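Local coordinates for tailspike protein (Siphovirus 9NA, PDB 3RIQ) that probably recognises and cleaves the lipopolysaccharide O-antigen of Salmonella as a receptor-binding endorhamnosidase, serving the phage at the start of infection, at residues K62-D66 and P83-T89. Sequence-based numbering, arbitrary orientation.
Sequences KFIGD and PHMHTKT
Strand 63-65 pairs in parallel with the second half of strand 79-87 through the bridged pairs Phe63-Met85 and Ile64-His86, joining neighbouring coils near the N-terminal end of the tailspike's beta-helix, and past Gly65 the Asp66 carboxylate grips the backbone at Lys88 and Thr89. Phe63 N donates to His84 O (2.9 Å), and Phe63 O takes the nearly straight bond from His86 N. Gly65 N then reaches His86 O, which Ile64 CA also approaches. Strand 40-41 lies on the other flank of strand 63-65, and Glu162 of strand 162-163 bonds the backbone of Pro83 and Met85, so these strands belong to successive coils of the right-handed beta-helix known from the P22 tailspike family. On one face Phe63 and Met85 meet in a Met-aromatic contact: the turn at chi2 (-50°) brings Met85 SD obliquely beside the ring, 3.7 Å from Phe63 CD2, and the one at chi3 (-60°) lays CE against Phe63 CB. The buried Met85 also packs on Ala146, Leu148 and Tyr168. On the face of Ile64 and His86, Lys62 runs alongside His84 in the same direction and sets CE over the centre of the imidazole, 3.8 Å from its centroid, in a CH-pi contact. Glu162 and Thr164 bond the two nitrogens of that ring and fix its rotation. Lys62 CD also touches His86 CD2 at 3.7 Å, while His86 ND1 donates to Thr87 O, 2.8 Å away and in the carbonyl plane. Asp66 OD1 receives a practically straight bond from Thr89 N on its syn lone pair (2.8 Å) and shares Lys88 N weakly with Gly65 O; Asp66 OD2 accepts Thr89 OG1 at 2.6 Å. A water accepts from Asp66 N and, weakly, from Lys88 NZ.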
loop_
_atom_site.group_PDB
_atom_site.type_symbol
_atom_site.label_atom_id
_atom_site.label_comp_id
_atom_site.label_asym_id
_atom_site.label_seq_id
_atom_site.Cartn_x
_atom_site.Cartn_y
_atom_site.Cartn_z
ATOM N N LYS A 62 -26.673 -19.473 -20.887
ATOM C CA LYS A 62 -26.375 -20.050 -19.581
ATOM C C LYS A 62 -26.422 -21.559 -19.577
ATOM O O LYS A 62 -27.160 -22.159 -20.367
ATOM C CB LYS A 62 -27.417 -19.561 -18.560
ATOM C CG LYS A 62 -27.480 -18.046 -18.461
ATOM C CD LYS A 62 -28.454 -17.636 -17.386
ATOM C CE LYS A 62 -28.484 -16.125 -17.249
ATOM N NZ LYS A 62 -29.058 -15.472 -18.468
ATOM N N PHE A 63 -25.654 -22.162 -18.666
ATOM C CA PHE A 63 -25.838 -23.569 -18.289
ATOM C C PHE A 63 -26.747 -23.640 -17.054
ATOM O O PHE A 63 -26.369 -23.139 -15.976
ATOM C CB PHE A 63 -24.501 -24.221 -17.980
ATOM C CG PHE A 63 -23.518 -24.162 -19.125
ATOM C CD1 PHE A 63 -23.818 -24.773 -20.372
ATOM C CD2 PHE A 63 -22.317 -23.477 -18.984
ATOM C CE1 PHE A 63 -22.887 -24.735 -21.450
ATOM C CE2 PHE A 63 -21.391 -23.404 -20.062
ATOM C CZ PHE A 63 -21.677 -24.045 -21.292
ATOM N N ILE A 64 -27.915 -24.271 -17.202
ATOM C CA ILE A 64 -28.948 -24.259 -16.177
ATOM C C ILE A 64 -29.196 -25.654 -15.641
ATOM O O ILE A 64 -29.448 -26.570 -16.422
ATOM C CB ILE A 64 -30.278 -23.702 -16.751
ATOM C CG1 ILE A 64 -30.089 -22.297 -17.323
ATOM C CG2 ILE A 64 -31.422 -23.744 -15.684
ATOM C CD1 ILE A 64 -31.262 -21.822 -18.217
ATOM N N GLY A 65 -29.108 -25.856 -14.326
ATOM C CA GLY A 65 -29.356 -27.187 -13.772
ATOM C C GLY A 65 -29.279 -27.158 -12.270
ATOM O O GLY A 65 -28.790 -26.196 -11.699
ATOM N N ASP A 66 -29.749 -28.243 -11.647
ATOM C CA ASP A 66 -29.486 -28.511 -10.236
ATOM C C ASP A 66 -28.486 -29.653 -10.167
ATOM O O ASP A 66 -28.755 -30.743 -10.690
ATOM C CB ASP A 66 -30.767 -28.974 -9.542
ATOM C CG ASP A 66 -31.825 -27.913 -9.488
ATOM O OD1 ASP A 66 -31.503 -26.711 -9.399
ATOM O OD2 ASP A 66 -33.002 -28.307 -9.528
ATOM N N PRO A 83 -18.706 -17.984 -19.246
ATOM C CA PRO A 83 -19.743 -18.943 -18.892
ATOM C C PRO A 83 -20.590 -18.437 -17.737
ATOM O O PRO A 83 -20.178 -17.545 -17.002
ATOM C CB PRO A 83 -18.931 -20.147 -18.416
ATOM C CG PRO A 83 -17.668 -19.528 -17.860
ATOM C CD PRO A 83 -17.372 -18.406 -18.770
ATOM N N HIS A 84 -21.781 -19.012 -17.617
ATOM C CA HIS A 84 -22.719 -18.655 -16.548
ATOM C C HIS A 84 -23.428 -19.900 -16.022
ATOM O O HIS A 84 -24.181 -20.520 -16.753
ATOM C CB HIS A 84 -23.755 -17.648 -17.070
ATOM C CG HIS A 84 -24.625 -17.049 -16.002
ATOM N ND1 HIS A 84 -24.879 -15.695 -15.940
ATOM C CD2 HIS A 84 -25.328 -17.608 -14.979
ATOM C CE1 HIS A 84 -25.687 -15.450 -14.915
ATOM N NE2 HIS A 84 -25.989 -16.594 -14.331
ATOM N N MET A 85 -23.169 -20.259 -14.777
ATOM C CA MET A 85 -23.819 -21.384 -14.119
ATOM C C MET A 85 -25.033 -20.896 -13.338
ATOM O O MET A 85 -24.888 -20.139 -12.395
ATOM C CB MET A 85 -22.848 -22.098 -13.175
ATOM C CG MET A 85 -21.603 -22.630 -13.830
ATOM S SD MET A 85 -21.841 -23.630 -15.309
ATOM C CE MET A 85 -22.853 -25.000 -14.623
ATOM N N HIS A 86 -26.224 -21.335 -13.735
ATOM C CA HIS A 86 -27.474 -20.886 -13.126
ATOM C C HIS A 86 -28.278 -22.062 -12.539
ATOM O O HIS A 86 -28.550 -23.032 -13.220
ATOM C CB HIS A 86 -28.298 -20.175 -14.208
ATOM C CG HIS A 86 -29.408 -19.292 -13.688
ATOM N ND1 HIS A 86 -30.456 -19.776 -12.925
ATOM C CD2 HIS A 86 -29.668 -17.972 -13.892
ATOM C CE1 HIS A 86 -31.282 -18.781 -12.636
ATOM N NE2 HIS A 86 -30.837 -17.680 -13.226
ATOM N N THR A 87 -28.665 -21.969 -11.284
ATOM C CA THR A 87 -29.527 -22.978 -10.686
ATOM C C THR A 87 -30.835 -23.203 -11.483
ATOM O O THR A 87 -31.366 -22.264 -12.130
ATOM C CB THR A 87 -29.840 -22.586 -9.202
ATOM O OG1 THR A 87 -30.494 -23.694 -8.569
ATOM C CG2 THR A 87 -30.731 -21.309 -9.100
ATOM N N LYS A 88 -31.372 -24.416 -11.435
ATOM C CA LYS A 88 -32.694 -24.654 -12.006
ATOM C C LYS A 88 -33.783 -24.320 -10.961
ATOM O O LYS A 88 -34.675 -23.506 -11.208
ATOM C CB LYS A 88 -32.801 -26.092 -12.536
ATOM C CG LYS A 88 -34.232 -26.405 -13.043
ATOM C CD LYS A 88 -34.332 -27.757 -13.779
ATOM C CE LYS A 88 -33.945 -28.954 -12.874
ATOM N NZ LYS A 88 -34.056 -30.334 -13.560
ATOM N N THR A 89 -33.661 -24.905 -9.781
ATOM C CA THR A 89 -34.578 -24.658 -8.661
ATOM C C THR A 89 -34.117 -23.432 -7.872
ATOM O O THR A 89 -32.934 -23.270 -7.637
ATOM C CB THR A 89 -34.573 -25.888 -7.695
ATOM O OG1 THR A 89 -34.955 -27.071 -8.417
ATOM C CG2 THR A 89 -35.558 -25.700 -6.537
HETATM O O HOH W 1 -30.818 -30.240 -13.549
#